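Local coordinates for protein uricase (Arthrobacter globiformis, PDB 6OE8) that catalyses the oxidation of urate by molecular oxygen to 5-hydroxyisourate with release of hydrogen peroxide, working as a homotetramer, at residues L177-S182 with K236-T241; R213-T218 with P317-I322; A245-M250 with G301-T306; A256-H261 with A305-C310. The protein carries 2 engineered substitutions. All coordinates share one frame; numbering follows the deposited sequence.

Contact 1: L177-S182 with K236-T241; sequences LTVLKS and KAFAET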
# COMPACT_ATOMS: atom_id res chain seq x y z
N LEU A 177 8.45 -11.10 -8.49
CA LEU A 177 8.98 -12.43 -8.24
C LEU A 177 10.20 -12.31 -7.34
O LEU A 177 11.28 -11.95 -7.80
CB LEU A 177 9.34 -13.13 -9.55
CG LEU A 177 9.95 -14.53 -9.44
CD1 LEU A 177 9.00 -15.48 -8.74
CD2 LEU A 177 10.30 -15.05 -10.82
N THR A 178 10.06 -12.66 -6.07
CA THR A 178 11.13 -12.45 -5.11
C THR A 178 11.98 -13.71 -5.00
O THR A 178 11.46 -14.82 -4.89
CB THR A 178 10.56 -12.06 -3.74
OG1 THR A 178 9.80 -10.85 -3.86
CG2 THR A 178 11.70 -11.83 -2.72
N VAL A 179 13.30 -13.53 -5.08
CA VAL A 179 14.22 -14.65 -5.07
C VAL A 179 15.36 -14.34 -4.10
O VAL A 179 15.65 -13.19 -3.77
CB VAL A 179 14.79 -14.95 -6.48
CG1 VAL A 179 13.69 -15.53 -7.37
CG2 VAL A 179 15.34 -13.69 -7.09
N LEU A 180 16.01 -15.41 -3.65
CA LEU A 180 17.02 -15.31 -2.60
C LEU A 180 17.98 -16.47 -2.70
O LEU A 180 17.56 -17.62 -2.84
CB LEU A 180 16.37 -15.29 -1.22
CG LEU A 180 17.28 -14.99 -0.01
CD1 LEU A 180 16.50 -14.25 1.08
CD2 LEU A 180 17.83 -16.31 0.54
N LYS A 181 19.27 -16.17 -2.62
CA LYS A 181 20.32 -17.15 -2.41
C LYS A 181 20.91 -16.93 -1.03
O LYS A 181 21.29 -15.80 -0.68
CB LYS A 181 21.43 -17.02 -3.47
CG LYS A 181 21.03 -17.45 -4.87
CD LYS A 181 22.20 -17.27 -5.82
CE LYS A 181 23.24 -18.33 -5.52
NZ LYS A 181 24.38 -18.31 -6.47
N SER A 182 21.02 -18.01 -0.27
CA SER A 182 21.53 -17.92 1.10
C SER A 182 23.05 -18.03 1.16
O SER A 182 23.63 -17.75 2.21
CB SER A 182 20.85 -19.00 1.97
OG SER A 182 21.14 -20.31 1.53
N LYS A 236 16.79 -19.80 -13.44
CA LYS A 236 17.96 -20.68 -13.52
C LYS A 236 19.25 -19.87 -13.41
O LYS A 236 20.15 -20.23 -12.65
CB LYS A 236 17.92 -21.47 -14.83
CG LYS A 236 19.07 -22.46 -15.02
CD LYS A 236 18.90 -23.25 -16.32
CE LYS A 236 20.10 -24.16 -16.59
NZ LYS A 236 20.20 -25.25 -15.57
N ALA A 237 19.35 -18.79 -14.19
CA ALA A 237 20.57 -17.99 -14.18
C ALA A 237 20.78 -17.30 -12.84
O ALA A 237 21.92 -17.13 -12.40
CB ALA A 237 20.54 -16.96 -15.30
N PHE A 238 19.70 -16.88 -12.17
CA PHE A 238 19.85 -16.31 -10.84
C PHE A 238 20.42 -17.35 -9.88
O PHE A 238 21.38 -17.08 -9.15
CB PHE A 238 18.52 -15.79 -10.30
CG PHE A 238 18.63 -15.22 -8.91
CD1 PHE A 238 19.16 -13.95 -8.70
CD2 PHE A 238 18.29 -15.99 -7.81
CE1 PHE A 238 19.29 -13.44 -7.41
CE2 PHE A 238 18.43 -15.49 -6.53
CZ PHE A 238 18.93 -14.21 -6.33
N ALA A 239 19.83 -18.55 -9.88
CA ALA A 239 20.20 -19.56 -8.89
C ALA A 239 21.59 -20.12 -9.14
O ALA A 239 22.32 -20.40 -8.18
CB ALA A 239 19.17 -20.68 -8.89
N GLU A 240 21.99 -20.29 -10.41
CA GLU A 240 23.19 -21.05 -10.74
C GLU A 240 24.43 -20.20 -10.98
O GLU A 240 25.53 -20.76 -11.10
CB GLU A 240 22.96 -21.93 -11.97
CG GLU A 240 21.95 -23.03 -11.76
CD GLU A 240 21.76 -23.89 -12.99
OE1 GLU A 240 22.34 -23.58 -14.04
OE2 GLU A 240 21.03 -24.90 -12.90
N THR A 241 24.30 -18.88 -11.07
CA THR A 241 25.47 -18.03 -11.23
C THR A 241 26.14 -17.80 -9.88
O THR A 241 25.47 -17.41 -8.91
CB THR A 241 25.08 -16.69 -11.86
OG1 THR A 241 24.48 -16.91 -13.14
CG2 THR A 241 26.32 -15.80 -12.02
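Phe238 lies between Val179 and Lys181, where helix 223-240 packs on strand 167-181. This is the helix-on-antiparallel-sheet layer of the uricase (tunnelling) fold. Strand and helix run nearly the same way here, 23° apart. Val179 CG2 stands 3.6 Å from the centroid of the Phe238 ring, 12° off its normal, a CH-pi contact. Lys181 CD lies over the opposite face, and Lys181 CG comes within 3.7 Å of Phe238 CE2. Phe238 CG is anti to the backbone N (chi1 179°), which swings the ring out toward the strand. An alanine here would probably open a gap between Val179 and the stem of Lys181, leaving the stem without its apolar support. Thr208 of strand 206-216 and Met253 of helix 246-260 also touch the ring. A bend about the CG-CD bond of Lys181 carries NZ to the end of the helix. There Lys181 NZ makes weak hydrogen bonds to Thr241 O at 2.8 Å and to Ala239 O at 3.4 Å, and bonds more firmly to Gly184 O. The same turn is closed by Thr241 OG1, which donates to a lone pair of Ala237 O at 2.7 Å.

Contact 2: R213-T218 with P317-I322; sequences RWRYNT and PIWSNI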
# COMPACT_ATOMS: atom_id res chain seq x y z
N ARG A 213 11.60 -6.93 -18.28
CA ARG A 213 10.75 -6.63 -19.42
C ARG A 213 11.57 -6.82 -20.69
O ARG A 213 12.69 -6.31 -20.77
CB ARG A 213 10.22 -5.19 -19.37
CG ARG A 213 9.17 -4.91 -18.28
CD ARG A 213 8.70 -3.45 -18.36
NE ARG A 213 7.85 -3.03 -17.25
CZ ARG A 213 6.52 -3.03 -17.23
NH1 ARG A 213 5.83 -3.43 -18.29
NH2 ARG A 213 5.87 -2.62 -16.15
N TRP A 214 11.03 -7.54 -21.66
CA TRP A 214 11.75 -7.89 -22.87
C TRP A 214 10.92 -7.52 -24.09
O TRP A 214 9.70 -7.71 -24.12
CB TRP A 214 12.14 -9.39 -22.88
CG TRP A 214 11.00 -10.35 -22.71
CD1 TRP A 214 10.24 -10.93 -23.70
CD2 TRP A 214 10.49 -10.84 -21.47
NE1 TRP A 214 9.29 -11.76 -23.13
CE2 TRP A 214 9.42 -11.71 -21.76
CE3 TRP A 214 10.83 -10.61 -20.12
CZ2 TRP A 214 8.69 -12.37 -20.77
CZ3 TRP A 214 10.09 -11.27 -19.13
CH2 TRP A 214 9.04 -12.14 -19.46
N ARG A 215 11.60 -6.97 -25.10
CA ARG A 215 10.93 -6.43 -26.27
C ARG A 215 11.02 -7.42 -27.42
O ARG A 215 12.11 -7.86 -27.79
CB ARG A 215 11.54 -5.09 -26.68
CG ARG A 215 10.87 -4.47 -27.91
CD ARG A 215 11.47 -3.10 -28.28
NE ARG A 215 12.89 -3.16 -28.66
CZ ARG A 215 13.32 -3.49 -29.87
NH1 ARG A 215 12.45 -3.80 -30.83
NH2 ARG A 215 14.63 -3.52 -30.12
N TYR A 216 9.86 -7.77 -27.99
CA TYR A 216 9.85 -8.65 -29.14
C TYR A 216 10.13 -7.88 -30.41
O TYR A 216 9.75 -6.71 -30.56
CB TYR A 216 8.50 -9.37 -29.26
CG TYR A 216 8.19 -10.29 -28.11
CD1 TYR A 216 8.87 -11.49 -27.97
CD2 TYR A 216 7.18 -10.00 -27.20
CE1 TYR A 216 8.59 -12.35 -26.92
CE2 TYR A 216 6.88 -10.86 -26.16
CZ TYR A 216 7.60 -12.04 -26.03
OH TYR A 216 7.33 -12.91 -24.99
N ASN A 217 10.80 -8.53 -31.35
CA ASN A 217 11.08 -7.94 -32.65
C ASN A 217 10.04 -8.33 -33.70
O ASN A 217 10.16 -7.93 -34.86
CB ASN A 217 12.50 -8.28 -33.11
CG ASN A 217 12.78 -9.76 -33.10
OD1 ASN A 217 11.92 -10.57 -33.44
ND2 ASN A 217 13.97 -10.12 -32.64
N THR A 218 9.06 -9.14 -33.31
CA THR A 218 7.96 -9.56 -34.15
C THR A 218 6.75 -9.83 -33.26
O THR A 218 6.89 -10.13 -32.07
CB THR A 218 8.29 -10.81 -34.97
OG1 THR A 218 7.16 -11.16 -35.77
CG2 THR A 218 8.65 -11.98 -34.05
N PRO A 317 11.42 3.64 -28.87
CA PRO A 317 10.57 4.62 -28.18
C PRO A 317 9.67 4.05 -27.08
O PRO A 317 9.30 4.80 -26.18
CB PRO A 317 9.72 5.21 -29.32
CG PRO A 317 10.57 5.03 -30.54
CD PRO A 317 11.28 3.73 -30.34
N ILE A 318 9.35 2.75 -27.10
CA ILE A 318 8.41 2.21 -26.13
C ILE A 318 8.95 2.34 -24.71
O ILE A 318 8.21 2.70 -23.77
CB ILE A 318 8.07 0.75 -26.50
CG1 ILE A 318 6.86 0.21 -25.71
CG2 ILE A 318 9.30 -0.16 -26.39
CD1 ILE A 318 6.31 -1.09 -26.27
N TRP A 319 10.28 2.26 -24.57
CA TRP A 319 10.88 2.35 -23.25
C TRP A 319 10.72 3.73 -22.63
O TRP A 319 10.82 3.86 -21.40
CB TRP A 319 12.36 1.99 -23.29
CG TRP A 319 12.65 0.59 -23.76
CD1 TRP A 319 13.26 0.22 -24.92
CD2 TRP A 319 12.25 -0.62 -23.11
NE1 TRP A 319 13.32 -1.16 -25.00
CE2 TRP A 319 12.70 -1.69 -23.90
CE3 TRP A 319 11.57 -0.90 -21.91
CZ2 TRP A 319 12.50 -3.02 -23.53
CZ3 TRP A 319 11.38 -2.22 -21.55
CH2 TRP A 319 11.83 -3.27 -22.36
N SER A 320 10.45 4.75 -23.46
CA SER A 320 10.34 6.08 -22.89
C SER A 320 9.14 6.20 -21.96
O SER A 320 9.15 7.03 -21.05
CB SER A 320 10.24 7.13 -24.00
OG SER A 320 11.45 7.15 -24.75
N ASN A 321 8.09 5.41 -22.18
CA ASN A 321 6.91 5.52 -21.33
C ASN A 321 6.56 4.21 -20.63
O ASN A 321 5.45 4.07 -20.10
CB ASN A 321 5.73 6.10 -22.10
CG ASN A 321 6.02 7.51 -22.62
OD1 ASN A 321 6.17 8.45 -21.83
ND2 ASN A 321 6.16 7.64 -23.93
N ILE A 322 7.51 3.28 -20.59
CA ILE A 322 7.20 1.93 -20.12
C ILE A 322 6.83 1.95 -18.64
O ILE A 322 5.94 1.20 -18.21
CB ILE A 322 8.40 1.01 -20.41
CG1 ILE A 322 7.98 -0.45 -20.32
CG2 ILE A 322 9.58 1.32 -19.49
CD1 ILE A 322 7.07 -0.84 -21.48
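Trp319 packs the six-membered part of its indole on Arg213 and Arg215 of strand 206-216. Trp319 CH2 lies 3.5 Å from Arg213 O, and Trp319 CZ2 3.9 Å from Arg215 CB. Beside it, Ile322 CG1 meets Arg213 CD at 3.7 Å, the side chains lying alongside and pointing opposite ways. Ile318 CG2 approaches Arg215 CD at 4.1 Å and also lies over a face of the Trp319 ring, toward its rim. The contact between the segments is thus van der Waals packing, and the polar ends are held from outside. Arg215 turns its guanidinium nearly perpendicular to the indole, the planes 80° apart. Arg215 NE and Trp319 NE1 both bond to Glu266 OE2, so one carboxylate positions both groups. A leucine in place of Trp319 would probably leave Glu266 without one of its donors and uncover the arginine stems. Arg213 NE donates a hydrogen bond to Cys326 O of the third subunit. Lys268, on the neighbouring strand 264-278, makes a cation-pi contact with Trp319. The C-terminal segment 317-322 covers one face of the sheet at strands 155-164, 167-181 and 206-216, while Trp214 points away from it and packs on helix 223-240.

Contact 3: A245-M250 with G301-T306; sequences ALQQTM and GLIEAT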
# COMPACT_ATOMS: atom_id res chain seq x y z
N ALA A 245 28.76 -10.03 -8.13
CA ALA A 245 28.05 -8.76 -8.10
C ALA A 245 26.65 -9.01 -8.65
O ALA A 245 26.48 -9.84 -9.54
CB ALA A 245 28.76 -7.69 -8.93
N LEU A 246 25.67 -8.27 -8.14
CA LEU A 246 24.33 -8.35 -8.72
C LEU A 246 24.33 -7.92 -10.18
O LEU A 246 23.50 -8.39 -10.96
CB LEU A 246 23.33 -7.53 -7.90
CG LEU A 246 21.84 -7.63 -8.26
CD1 LEU A 246 21.33 -9.08 -8.29
CD2 LEU A 246 21.02 -6.83 -7.25
N GLN A 247 25.27 -7.04 -10.57
CA GLN A 247 25.39 -6.67 -11.98
C GLN A 247 25.72 -7.90 -12.82
O GLN A 247 25.14 -8.10 -13.90
CB GLN A 247 26.50 -5.62 -12.15
CG GLN A 247 26.16 -4.19 -11.71
CD GLN A 247 26.45 -3.95 -10.23
OE1 GLN A 247 26.48 -4.89 -9.44
NE2 GLN A 247 26.66 -2.69 -9.86
N GLN A 248 26.61 -8.76 -12.31
CA GLN A 248 27.02 -9.94 -13.06
C GLN A 248 25.88 -10.95 -13.15
O GLN A 248 25.63 -11.53 -14.21
CB GLN A 248 28.23 -10.59 -12.40
CG GLN A 248 28.78 -11.76 -13.21
CD GLN A 248 29.83 -12.54 -12.45
OE1 GLN A 248 30.06 -12.29 -11.27
NE2 GLN A 248 30.47 -13.48 -13.13
N THR A 249 25.20 -11.20 -12.02
CA THR A 249 24.02 -12.06 -12.02
C THR A 249 22.98 -11.58 -13.04
O THR A 249 22.42 -12.38 -13.81
CB THR A 249 23.40 -12.08 -10.62
OG1 THR A 249 24.32 -12.64 -9.68
CG2 THR A 249 22.11 -12.87 -10.62
N MET A 250 22.70 -10.28 -13.04
CA MET A 250 21.71 -9.73 -13.95
C MET A 250 22.13 -9.90 -15.40
O MET A 250 21.32 -10.24 -16.27
CB MET A 250 21.48 -8.26 -13.62
CG MET A 250 20.58 -7.53 -14.60
SD MET A 250 20.07 -5.95 -13.93
CE MET A 250 21.66 -5.25 -13.51
N GLY A 301 19.83 -1.45 -2.52
CA GLY A 301 20.51 -1.31 -3.80
C GLY A 301 19.51 -1.37 -4.93
O GLY A 301 18.46 -2.00 -4.81
N LEU A 302 19.79 -0.67 -6.03
CA LEU A 302 18.88 -0.70 -7.18
C LEU A 302 19.77 -0.80 -8.41
O LEU A 302 20.35 0.21 -8.84
CB LEU A 302 17.96 0.51 -7.24
CG LEU A 302 16.88 0.43 -8.33
CD1 LEU A 302 16.03 -0.84 -8.18
CD2 LEU A 302 15.98 1.67 -8.33
N ILE A 303 19.94 -2.02 -8.92
CA ILE A 303 20.84 -2.33 -10.03
C ILE A 303 20.00 -2.53 -11.29
O ILE A 303 19.13 -3.41 -11.32
CB ILE A 303 21.69 -3.57 -9.70
CG1 ILE A 303 22.09 -3.60 -8.21
CG2 ILE A 303 22.92 -3.59 -10.55
CD1 ILE A 303 22.74 -2.31 -7.66
N GLU A 304 20.24 -1.71 -12.32
CA GLU A 304 19.40 -1.74 -13.51
C GLU A 304 20.24 -1.89 -14.77
O GLU A 304 21.26 -1.21 -14.92
CB GLU A 304 18.50 -0.50 -13.53
CG GLU A 304 17.71 -0.34 -12.20
CD GLU A 304 16.67 0.78 -12.20
OE1 GLU A 304 17.08 1.96 -12.25
OE2 GLU A 304 15.46 0.48 -12.10
N ALA A 305 19.82 -2.78 -15.67
CA ALA A 305 20.61 -2.96 -16.89
C ALA A 305 19.77 -3.44 -18.06
O ALA A 305 18.70 -4.05 -17.89
CB ALA A 305 21.76 -3.95 -16.69
N THR A 306 20.30 -3.17 -19.25
CA THR A 306 19.76 -3.62 -20.53
C THR A 306 20.74 -4.60 -21.17
O THR A 306 21.93 -4.29 -21.29
CB THR A 306 19.54 -2.45 -21.48
OG1 THR A 306 18.71 -1.45 -20.86
CG2 THR A 306 18.87 -2.94 -22.75
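Ile303 is gripped by Leu246, Gln247 and Met250 where helix 246-260 begins to cross strand 300-309. The axes of these short segments approach to 8.8 Å and cross at 36°. The two branches of Ile303 divide the work. Ile303 CG1 meets Leu246 CD2 at 3.5 Å, while Ile303 CG2 faces Gln247 CG, also at 3.5 Å, and Met250 CE at 3.6 Å. Met250 makes the tightest fit. Its chain leaves the helix extended, CG pointing opposite to the backbone N (chi1 174°), and turns only at the thioether. That turn presses Met250 CE against Ala305 CB at 3.4 Å, closer than usual for two carbons. Met250 SD comes within 3.8 Å of Ala305 CB. Met269 and Leu271 of strand 264-278 continue this apolar layer.

The packing is looser at the polar atoms of Gln247. Gln247 crosses Ile303 at about a right angle and bends at chi2 (87°). Gln247 OE1 and NE2 both stay 3.9 Å from Ile303 CG2, and Ile303 meets the amide only by van der Waals contact. Gln248, on the partly exposed side of the helix, does not meet the strand. On the other face of the strand Glu304 is polar: it bonds to Ser270 and to Gln43 and Gln71 of the third subunit, whose strand extends the sheet across the interface.

Gln247 binds urate, and Leu246 lies beside Asn273, which probably does so too. The contact is therefore a helix start packed on an antiparallel sheet, probably forming part of the support behind the urate pocket of the uricase fold.

Contact 4: A256-H261 with A305-C310; sequences AVIETH and ATIQRC. Engineered in segment 305-310: Cys310 (natural residue Glu).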
# COMPACT_ATOMS: atom_id res chain seq x y z
N ALA A 256 21.14 -15.32 -20.83
CA ALA A 256 20.43 -16.57 -21.01
C ALA A 256 19.16 -16.36 -21.82
O ALA A 256 18.79 -17.21 -22.64
CB ALA A 256 20.09 -17.20 -19.65
N VAL A 257 18.49 -15.21 -21.63
CA VAL A 257 17.28 -14.97 -22.42
C VAL A 257 17.62 -14.72 -23.89
O VAL A 257 17.05 -15.35 -24.79
CB VAL A 257 16.47 -13.81 -21.82
CG1 VAL A 257 15.29 -13.49 -22.72
CG2 VAL A 257 15.98 -14.18 -20.42
N ILE A 258 18.54 -13.78 -24.16
CA ILE A 258 18.83 -13.39 -25.55
C ILE A 258 19.38 -14.56 -26.36
O ILE A 258 19.06 -14.71 -27.55
CB ILE A 258 19.79 -12.18 -25.58
CG1 ILE A 258 19.17 -11.00 -24.83
CG2 ILE A 258 20.11 -11.77 -27.02
CD1 ILE A 258 17.83 -10.54 -25.39
N GLU A 259 20.23 -15.39 -25.75
CA GLU A 259 20.83 -16.52 -26.46
C GLU A 259 19.79 -17.54 -26.90
O GLU A 259 20.01 -18.26 -27.89
CB GLU A 259 21.89 -17.19 -25.57
CG GLU A 259 23.16 -16.39 -25.42
CD GLU A 259 24.19 -17.11 -24.56
OE1 GLU A 259 23.80 -18.03 -23.81
OE2 GLU A 259 25.39 -16.74 -24.63
N THR A 260 18.69 -17.68 -26.16
CA THR A 260 17.70 -18.72 -26.43
C THR A 260 16.49 -18.26 -27.25
O THR A 260 15.79 -19.11 -27.80
CB THR A 260 17.19 -19.28 -25.09
OG1 THR A 260 18.31 -19.56 -24.24
CG2 THR A 260 16.38 -20.57 -25.26
N HIS A 261 16.32 -16.95 -27.48
CA HIS A 261 15.08 -16.45 -28.07
C HIS A 261 15.37 -15.46 -29.18
O HIS A 261 15.51 -14.25 -28.92
CB HIS A 261 14.19 -15.83 -27.00
CG HIS A 261 13.59 -16.83 -26.07
ND1 HIS A 261 12.50 -17.61 -26.41
CD2 HIS A 261 13.94 -17.20 -24.81
CE1 HIS A 261 12.20 -18.41 -25.40
NE2 HIS A 261 13.06 -18.18 -24.42
N ALA A 305 19.82 -2.78 -15.67
CA ALA A 305 20.61 -2.96 -16.89
C ALA A 305 19.77 -3.44 -18.06
O ALA A 305 18.70 -4.05 -17.89
CB ALA A 305 21.76 -3.95 -16.69
N THR A 306 20.30 -3.17 -19.25
CA THR A 306 19.76 -3.62 -20.53
C THR A 306 20.74 -4.60 -21.17
O THR A 306 21.93 -4.29 -21.29
CB THR A 306 19.54 -2.45 -21.48
OG1 THR A 306 18.71 -1.45 -20.86
CG2 THR A 306 18.87 -2.94 -22.75
N ILE A 307 20.25 -5.78 -21.53
CA ILE A 307 21.03 -6.79 -22.24
C ILE A 307 20.42 -6.92 -23.64
O ILE A 307 19.24 -7.27 -23.77
CB ILE A 307 21.00 -8.14 -21.51
CG1 ILE A 307 21.31 -7.95 -20.01
CG2 ILE A 307 21.97 -9.09 -22.19
CD1 ILE A 307 22.61 -7.28 -19.74
N GLN A 308 21.21 -6.63 -24.68
CA GLN A 308 20.69 -6.59 -26.04
C GLN A 308 21.48 -7.49 -26.98
O GLN A 308 22.67 -7.75 -26.78
CB GLN A 308 20.76 -5.18 -26.66
CG GLN A 308 20.29 -4.05 -25.78
CD GLN A 308 20.48 -2.70 -26.46
OE1 GLN A 308 21.58 -2.35 -26.89
NE2 GLN A 308 19.39 -1.94 -26.56
N ARG A 309 20.80 -7.96 -28.02
CA ARG A 309 21.49 -8.67 -29.08
C ARG A 309 22.41 -7.67 -29.78
O ARG A 309 22.00 -6.54 -30.07
CB ARG A 309 20.48 -9.26 -30.06
CG ARG A 309 21.06 -10.21 -31.10
CD ARG A 309 19.92 -10.75 -31.94
NE ARG A 309 18.91 -11.35 -31.06
CZ ARG A 309 18.96 -12.59 -30.59
NH1 ARG A 309 19.97 -13.38 -30.92
NH2 ARG A 309 18.00 -13.03 -29.79
N CYS A 310 23.66 -8.06 -30.00
CA CYS A 310 24.61 -7.18 -30.68
C CYS A 310 24.02 -6.69 -31.99
O CYS A 310 23.53 -7.48 -32.80
CB CYS A 310 25.93 -7.90 -30.97
SG CYS A 310 26.91 -8.41 -29.54
O HOH W 1 18.84 -15.84 -30.19
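Ile258 and Arg309 make a mixed apolar and polar contact between the C-terminal part of helix 246-260 and the end of strand 300-309. The two elements run almost alongside, 18° apart. Ile258 packs by its CG1 on Ile307, 3.9 Å from the Ile307 carbonyl O. Ile258 CG2 lies over one face of the Arg309 guanidinium, toward the rim and 3.7 Å from NH2. The arginine stem starts out trans from the backbone N (chi1 -171°) and bends at chi3, which lays its head across the helix. Arg309 NH2 then gives a weak, bent bond to Ile258 O (3.0 Å, 128°). NH2 also hydrogen-bonds Ile264 O on strand 264-278. Arg309 NH1 donates to a water at 2.8 Å, and this water donates in turn to Ile258 O at 2.9 Å. Next in the chain, the engineered Cys310 forms a disulfide with Cys36 of the third subunit. The cation thus meets backbone carbonyls and a water, with no carboxylate across the contact. Its positive charge is likely to interact well with the carbonyl-rich end of the helix, while Ile258 CG2 covers part of one guanidinium face.

All four contacts reach the same antiparallel sheet. Contact 3 is wholly buried; contacts 1, 2 and 4 each include a partly exposed residue (Thr241, Arg213 and Arg309). Contacts 3 and 4 hold helix 246-260 and strand 300-309, and share Ala305 and Thr306. Contact 3 is apolar and close to the urate site; contact 4, about 14 Å away between centres, turns polar at the helix end. Contact 1 uses the preceding helix and touches contact 3 through Phe238 and Thr249. Its lysine, like the arginine of contact 4, reaches carbonyls at a helix end. Contact 2 joins a C-terminal loop to the sheet, away from annotated sites. Contacts 2, 3 and 4 meet the third subunit, contact 1 the second.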